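Local coordinates for L-Ribose isomerase (Acinetobacter, PDB 4Q0S), which catalyses the isomerisation of L-ribose, probably to L-ribulose, in a cupin-type barrel that here holds a cobalt ion and the sugar alcohol ribitol, at residues 75-81 with 101-107; 174-178 with 197-201. All blocks are in the same frame, centred on the assembly; numbering follows the deposited sequence.

Contact 1: residues 75-81 with 101-107; sequences IIFESLN and LCDKLMI. With RB0 (D-ribitol), chain C.
Ile76, Met106 and Lys104 lie side by side on the face of the sheet turned to the ribitol. CG1 of Ile76 meets CG of Met106 at 4.0 Å, while its CG2 sits against CB and CG of Lys104. With CG1 anti to the carbonyl carbon (chi1 -62°) and the chain extended beyond it, CD1 of Ile76 reaches C2 of the ribitol at 3.7 Å. On the reverse face Ile75 CB packs on Ile107 CB, and CD1 of Ile107 approaches CE2 at the edge of the Phe77 ring at 4.1 Å, whereas Ile75 CG2 lies above one ring face, off toward the rim; helix 19-35 covers this side.

The backbones run antiparallel, with hydrogen-bonded pairs at Ile75-Ile107 and Phe77-Leu105. Then the register slips: Asp103 O accepts both Ser79 N (2.8 Å) and Leu80 N (3.1 Å), a classic beta bulge where the strand turns a corner, and Asp103 N returns a bond to Leu80 O at 2.8 Å. At this edge the Asp103 carboxylate bonds Tyr38 through OD1 and forms a salt bridge through OD2 with Lys190 of a second subunit. Lys104 NZ, less surely placed, forms a salt bridge with Glu215, which also hydrogen-bonds the ribitol. The two faces thus differ in chemistry: one offers the ribitol a mostly apolar floor with a probable charged pair beside it, the other joins helix and subunit interface.

Contact 2: residues 174-178 with 197-201; sequences SYEKL and HLHAF. With CO (cobalt (II) ion), chain B; RB0 (D-ribitol), chain C.
Leu178 and Ala200 make the tightest side-chain contact here: CD2 of Leu178 lies 3.6 Å from Ala200 CB, and the same Leu178 CD2 is 3.5 Å from His199 C. Its other branch, CD1, meets Leu198 CB at 4.0 Å, the two leucine side chains crossing at about a right angle. Leu178 therefore spans two alternate residues on one face of 197-201, CD1 on Leu198 and CD2 on Ala200. Tyr175 brings its CE2 to Ala200 CB at 3.9 Å, from a direction about at right angles to that of the leucine methyl. Outermost, CB of Lys177 rests on CD1 of Leu198, while its amine end leads away.

The loop is held in shape by a type I beta turn from Tyr175 to Leu178, closed by the bond from Leu178 N to Tyr175 O. Tyr175 OH bonds Glu72, and Trp161 donates to Leu178 O, so both ends of the turn are tied to neighbouring parts of the chain.

His199 and Phe201 leave the strand on the reverse face. His199 has CG between the backbone N and the carbonyl carbon (chi1 58°), which turns the ring toward the cobalt ion, bound by NE2 at 2.3 Å. At the far side of that ring ND1 donates to His197 O (2.8 Å, 165° at the hydrogen), the carbonyl oxygen lying almost in the ring plane; this fixes the ring's rotation and the tautomer that offers NE2 to the metal. The ribitol O4 and O5 also bind the cobalt, and Phe201 CE2 comes to 3.7 Å from O5. With His117, His119 and Glu124 the sphere is complete: the three-histidine, one-glutamate metal site characteristic of the cupin barrel.

Overall arrangement
From the N terminus, helix 19-35 comes first and packs against the face of contact 1 that carries Ile75 and Phe77. Contact 1 closes a mostly loop-like excursion of 19 residues between neighbouring strands of the six-stranded sheet. The chain then supplies His117, His119 and Glu124 before contact 2 opens. Contact 2 closes a second excursion, of 18 residues and half strand, bringing the loop before strand 180-185 back onto strand 199-202 of the five-stranded sheet. The two lie in series, neither nested nor crossed, on opposite sides of the chain's centre with their own centres about 21 Å apart. They meet across the barrel, Met106 CE touching Phe201 CZ at 3.7 Å, and both reach the same ribitol.

Contact 1: residues 75-81 with 101-107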
loop_
_atom_site.group_PDB
_atom_site.type_symbol
_atom_site.label_atom_id
_atom_site.label_comp_id
_atom_site.label_asym_id
_atom_site.label_seq_id
_atom_site.Cartn_x
_atom_site.Cartn_y
_atom_site.Cartn_z
ATOM N N ILE A 75 -4.448 16.175 -12.744
ATOM C CA ILE A 75 -5.660 15.776 -12.053
ATOM C C ILE A 75 -5.499 16.113 -10.584
ATOM O O ILE A 75 -4.416 15.946 -10.024
ATOM C CB ILE A 75 -5.909 14.254 -12.177
ATOM C CG1 ILE A 75 -6.244 13.903 -13.624
ATOM C CG2 ILE A 75 -7.029 13.828 -11.225
ATOM C CD1 ILE A 75 -6.550 12.451 -13.834
ATOM N N ILE A 76 -6.569 16.599 -9.968
ATOM C CA ILE A 76 -6.531 16.921 -8.552
ATOM C C ILE A 76 -7.797 16.396 -7.904
ATOM O O ILE A 76 -8.899 16.690 -8.365
ATOM C CB ILE A 76 -6.461 18.447 -8.293
ATOM C CG1 ILE A 76 -5.177 19.025 -8.897
ATOM C CG2 ILE A 76 -6.502 18.718 -6.791
ATOM C CD1 ILE A 76 -5.047 20.545 -8.734
ATOM N N PHE A 77 -7.629 15.587 -6.862
ATOM C CA PHE A 77 -8.755 15.048 -6.115
ATOM C C PHE A 77 -8.628 15.704 -4.750
ATOM O O PHE A 77 -7.734 15.379 -3.969
ATOM C CB PHE A 77 -8.663 13.522 -5.977
ATOM C CG PHE A 77 -8.827 12.777 -7.275
ATOM C CD1 PHE A 77 -9.981 12.920 -8.040
ATOM C CD2 PHE A 77 -7.838 11.906 -7.719
ATOM C CE1 PHE A 77 -10.147 12.201 -9.231
ATOM C CE2 PHE A 77 -7.992 11.181 -8.905
ATOM C CZ PHE A 77 -9.148 11.329 -9.661
ATOM N N GLU A 78 -9.517 16.650 -4.478
ATOM C CA GLU A 78 -9.498 17.381 -3.225
ATOM C C GLU A 78 -10.329 16.694 -2.144
ATOM O O GLU A 78 -11.542 16.545 -2.289
ATOM C CB GLU A 78 -10.006 18.797 -3.494
ATOM C CG GLU A 78 -10.154 19.694 -2.293
ATOM C CD GLU A 78 -10.663 21.072 -2.692
ATOM O OE1 GLU A 78 -9.847 21.906 -3.132
ATOM O OE2 GLU A 78 -11.883 21.312 -2.582
ATOM N N SER A 79 -9.672 16.275 -1.062
ATOM C CA SER A 79 -10.365 15.594 0.033
ATOM C C SER A 79 -10.736 16.553 1.155
ATOM O O SER A 79 -11.559 16.234 2.017
ATOM C CB SER A 79 -9.500 14.470 0.606
ATOM O OG SER A 79 -8.348 14.982 1.263
ATOM N N LEU A 80 -10.126 17.731 1.147
ATOM C CA LEU A 80 -10.404 18.713 2.176
ATOM C C LEU A 80 -10.014 20.124 1.758
ATOM O O LEU A 80 -8.976 20.343 1.141
ATOM C CB LEU A 80 -9.654 18.348 3.462
ATOM C CG LEU A 80 -9.804 19.309 4.644
ATOM C CD1 LEU A 80 -11.199 19.155 5.258
ATOM C CD2 LEU A 80 -8.732 19.020 5.675
ATOM N N ASN A 81 -10.874 21.076 2.095
ATOM C CA ASN A 81 -10.619 22.482 1.828
ATOM C C ASN A 81 -11.435 23.163 2.915
ATOM O O ASN A 81 -12.513 23.707 2.681
ATOM C CB ASN A 81 -11.085 22.883 0.426
ATOM C CG ASN A 81 -10.457 24.185 -0.037
ATOM O OD1 ASN A 81 -9.341 24.527 0.365
ATOM N ND2 ASN A 81 -11.160 24.909 -0.895
ATOM N N LEU A 101 -7.193 24.616 5.820
ATOM C CA LEU A 101 -6.506 23.360 5.523
ATOM C C LEU A 101 -7.030 22.722 4.238
ATOM O O LEU A 101 -8.223 22.443 4.105
ATOM C CB LEU A 101 -6.678 22.392 6.701
ATOM C CG LEU A 101 -6.134 22.882 8.051
ATOM C CD1 LEU A 101 -6.685 22.019 9.171
ATOM C CD2 LEU A 101 -4.615 22.855 8.043
ATOM N N CYS A 102 -6.129 22.491 3.291
ATOM C CA CYS A 102 -6.504 21.892 2.024
ATOM C C CYS A 102 -5.652 20.651 1.734
ATOM O O CYS A 102 -4.428 20.735 1.610
ATOM C CB CYS A 102 -6.349 22.920 0.905
ATOM S SG CYS A 102 -6.812 22.314 -0.727
ATOM N N ASP A 103 -6.316 19.500 1.631
ATOM C CA ASP A 103 -5.635 18.233 1.371
ATOM C C ASP A 103 -6.129 17.723 0.024
ATOM O O ASP A 103 -7.333 17.619 -0.195
ATOM C CB ASP A 103 -5.986 17.210 2.469
ATOM C CG ASP A 103 -5.028 16.020 2.507
ATOM O OD1 ASP A 103 -4.671 15.498 1.433
ATOM O OD2 ASP A 103 -4.641 15.594 3.617
ATOM N N LYS A 104 -5.203 17.420 -0.879
ATOM C CA LYS A 104 -5.566 16.903 -2.187
ATOM C C LYS A 104 -4.494 15.964 -2.713
ATOM O O LYS A 104 -3.356 15.975 -2.244
ATOM C CB LYS A 104 -5.757 18.042 -3.190
ATOM C CG LYS A 104 -4.452 18.690 -3.644
ATOM C CD LYS A 104 -4.426 20.187 -3.335
ATOM C CE LYS A 104 -4.442 20.455 -1.837
ATOM N NZ LYS A 104 -4.261 21.909 -1.506
ATOM N N LEU A 105 -4.878 15.145 -3.683
ATOM C CA LEU A 105 -3.971 14.213 -4.321
ATOM C C LEU A 105 -3.835 14.744 -5.740
ATOM O O LEU A 105 -4.834 15.043 -6.386
ATOM C CB LEU A 105 -4.574 12.810 -4.358
ATOM C CG LEU A 105 -3.600 11.736 -4.841
ATOM C CD1 LEU A 105 -2.472 11.605 -3.823
ATOM C CD2 LEU A 105 -4.325 10.398 -5.006
ATOM N N MET A 106 -2.605 14.882 -6.216
ATOM C CA MET A 106 -2.383 15.385 -7.558
ATOM C C MET A 106 -1.700 14.323 -8.401
ATOM O O MET A 106 -0.744 13.683 -7.966
ATOM C CB MET A 106 -1.538 16.660 -7.511
ATOM C CG MET A 106 -2.135 17.724 -6.599
ATOM S SD MET A 106 -1.282 19.306 -6.634
ATOM C CE MET A 106 0.237 18.900 -5.842
ATOM N N ILE A 107 -2.212 14.130 -9.608
ATOM C CA ILE A 107 -1.647 13.141 -10.501
ATOM C C ILE A 107 -1.207 13.786 -11.806
ATOM O O ILE A 107 -2.009 14.364 -12.539
ATOM C CB ILE A 107 -2.659 12.009 -10.770
ATOM C CG1 ILE A 107 -3.097 11.403 -9.432
ATOM C CG2 ILE A 107 -2.028 10.947 -11.671
ATOM C CD1 ILE A 107 -4.047 10.240 -9.563
HETATM C C1 RB0 C . -2.854 23.996 -9.175
HETATM O O1 RB0 C . -3.836 24.341 -10.137
HETATM C C2 RB0 C . -3.517 23.802 -7.820
HETATM O O2 RB0 C . -3.912 25.064 -7.287
HETATM C C3 RB0 C . -2.566 23.069 -6.851
HETATM O O3 RB0 C . -3.270 22.694 -5.676
HETATM C C4 RB0 C . -1.333 23.897 -6.471
HETATM O O4 RB0 C . -1.586 25.275 -6.697
HETATM C C5 RB0 C . -0.124 23.447 -7.287
HETATM O O5 RB0 C . 1.055 24.099 -6.816
#

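Contact 2: residues 174-178 with 197-201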
loop_
_atom_site.group_PDB
_atom_site.type_symbol
_atom_site.label_atom_id
_atom_site.label_comp_id
_atom_site.label_asym_id
_atom_site.label_seq_id
_atom_site.Cartn_x
_atom_site.Cartn_y
_atom_site.Cartn_z
ATOM N N SER A 174 7.297 31.158 -19.757
ATOM C CA SER A 174 6.605 31.255 -18.477
ATOM C C SER A 174 7.436 30.634 -17.353
ATOM O O SER A 174 7.195 30.896 -16.175
ATOM C CB SER A 174 5.236 30.568 -18.552
ATOM O OG SER A 174 5.368 29.165 -18.711
ATOM N N TYR A 175 8.426 29.828 -17.728
ATOM C CA TYR A 175 9.284 29.150 -16.758
ATOM C C TYR A 175 10.593 29.880 -16.436
ATOM O O TYR A 175 11.293 29.513 -15.491
ATOM C CB TYR A 175 9.618 27.739 -17.254
ATOM C CG TYR A 175 8.431 26.803 -17.339
ATOM C CD1 TYR A 175 7.496 26.918 -18.369
ATOM C CD2 TYR A 175 8.238 25.808 -16.377
ATOM C CE1 TYR A 175 6.396 26.065 -18.438
ATOM C CE2 TYR A 175 7.141 24.950 -16.434
ATOM C CZ TYR A 175 6.223 25.082 -17.465
ATOM O OH TYR A 175 5.130 24.242 -17.515
ATOM N N GLU A 176 10.907 30.905 -17.227
ATOM C CA GLU A 176 12.129 31.694 -17.080
ATOM C C GLU A 176 12.580 32.010 -15.659
ATOM O O GLU A 176 13.724 31.754 -15.299
ATOM C CB GLU A 176 11.994 33.011 -17.846
ATOM C CG GLU A 176 12.341 32.934 -19.319
ATOM C CD GLU A 176 13.780 32.521 -19.550
ATOM O OE1 GLU A 176 14.040 31.304 -19.661
ATOM O OE2 GLU A 176 14.653 33.414 -19.607
ATOM N N LYS A 177 11.683 32.573 -14.860
ATOM C CA LYS A 177 12.005 32.955 -13.486
ATOM C C LYS A 177 12.063 31.823 -12.460
ATOM O O LYS A 177 12.505 32.035 -11.327
ATOM C CB LYS A 177 11.009 34.013 -12.995
ATOM C CG LYS A 177 11.198 35.394 -13.596
ATOM C CD LYS A 177 10.140 36.349 -13.066
ATOM C CE LYS A 177 10.529 37.806 -13.269
ATOM N NZ LYS A 177 10.688 38.177 -14.699
ATOM N N LEU A 178 11.607 30.632 -12.836
ATOM C CA LEU A 178 11.624 29.500 -11.911
ATOM C C LEU A 178 12.942 28.760 -12.077
ATOM O O LEU A 178 12.976 27.595 -12.481
ATOM C CB LEU A 178 10.439 28.565 -12.191
ATOM C CG LEU A 178 9.064 29.163 -11.870
ATOM C CD1 LEU A 178 8.789 30.373 -12.764
ATOM C CD2 LEU A 178 7.986 28.097 -12.063
ATOM N N HIS A 197 5.472 32.576 -3.889
ATOM C CA HIS A 197 6.604 32.030 -4.626
ATOM C C HIS A 197 6.150 31.367 -5.907
ATOM O O HIS A 197 5.234 30.546 -5.892
ATOM C CB HIS A 197 7.353 31.005 -3.777
ATOM C CG HIS A 197 8.269 31.621 -2.774
ATOM N ND1 HIS A 197 9.583 31.923 -3.058
ATOM C CD2 HIS A 197 8.046 32.047 -1.509
ATOM C CE1 HIS A 197 10.130 32.514 -2.010
ATOM N NE2 HIS A 197 9.219 32.602 -1.058
ATOM N N LEU A 198 6.790 31.725 -7.013
ATOM C CA LEU A 198 6.473 31.123 -8.298
ATOM C C LEU A 198 6.896 29.662 -8.256
ATOM O O LEU A 198 7.980 29.331 -7.772
ATOM C CB LEU A 198 7.233 31.815 -9.427
ATOM C CG LEU A 198 6.786 33.211 -9.858
ATOM C CD1 LEU A 198 7.868 33.826 -10.735
ATOM C CD2 LEU A 198 5.459 33.119 -10.609
ATOM N N HIS A 199 6.039 28.783 -8.756
ATOM C CA HIS A 199 6.374 27.372 -8.778
ATOM C C HIS A 199 5.630 26.621 -9.866
ATOM O O HIS A 199 4.592 27.064 -10.361
ATOM C CB HIS A 199 6.114 26.723 -7.412
ATOM C CG HIS A 199 4.701 26.846 -6.933
ATOM N ND1 HIS A 199 4.177 28.026 -6.448
ATOM C CD2 HIS A 199 3.695 25.941 -6.885
ATOM C CE1 HIS A 199 2.908 27.842 -6.125
ATOM N NE2 HIS A 199 2.590 26.586 -6.381
ATOM N N ALA A 200 6.208 25.490 -10.247
ATOM C CA ALA A 200 5.669 24.608 -11.263
ATOM C C ALA A 200 6.332 23.260 -11.015
ATOM O O ALA A 200 7.343 23.176 -10.317
ATOM C CB ALA A 200 6.029 25.122 -12.660
ATOM N N PHE A 201 5.756 22.200 -11.562
ATOM C CA PHE A 201 6.341 20.888 -11.389
ATOM C C PHE A 201 5.857 19.931 -12.459
ATOM O O PHE A 201 4.798 20.130 -13.049
ATOM C CB PHE A 201 6.043 20.347 -9.984
ATOM C CG PHE A 201 4.577 20.258 -9.646
ATOM C CD1 PHE A 201 3.813 19.172 -10.066
ATOM C CD2 PHE A 201 3.969 21.245 -8.869
ATOM C CE1 PHE A 201 2.459 19.068 -9.710
ATOM C CE2 PHE A 201 2.619 21.151 -8.509
ATOM C CZ PHE A 201 1.865 20.058 -8.930
HETATM CO CO CO B . 0.323 26.111 -6.347
HETATM C C1 RB0 C . -2.854 23.996 -9.175
HETATM O O1 RB0 C . -3.836 24.341 -10.137
HETATM C C2 RB0 C . -3.517 23.802 -7.820
HETATM O O2 RB0 C . -3.912 25.064 -7.287
HETATM C C3 RB0 C . -2.566 23.069 -6.851
HETATM O O3 RB0 C . -3.270 22.694 -5.676
HETATM C C4 RB0 C . -1.333 23.897 -6.471
HETATM O O4 RB0 C . -1.586 25.275 -6.697
HETATM C C5 RB0 C . -0.124 23.447 -7.287
HETATM O O5 RB0 C . 1.055 24.099 -6.816
#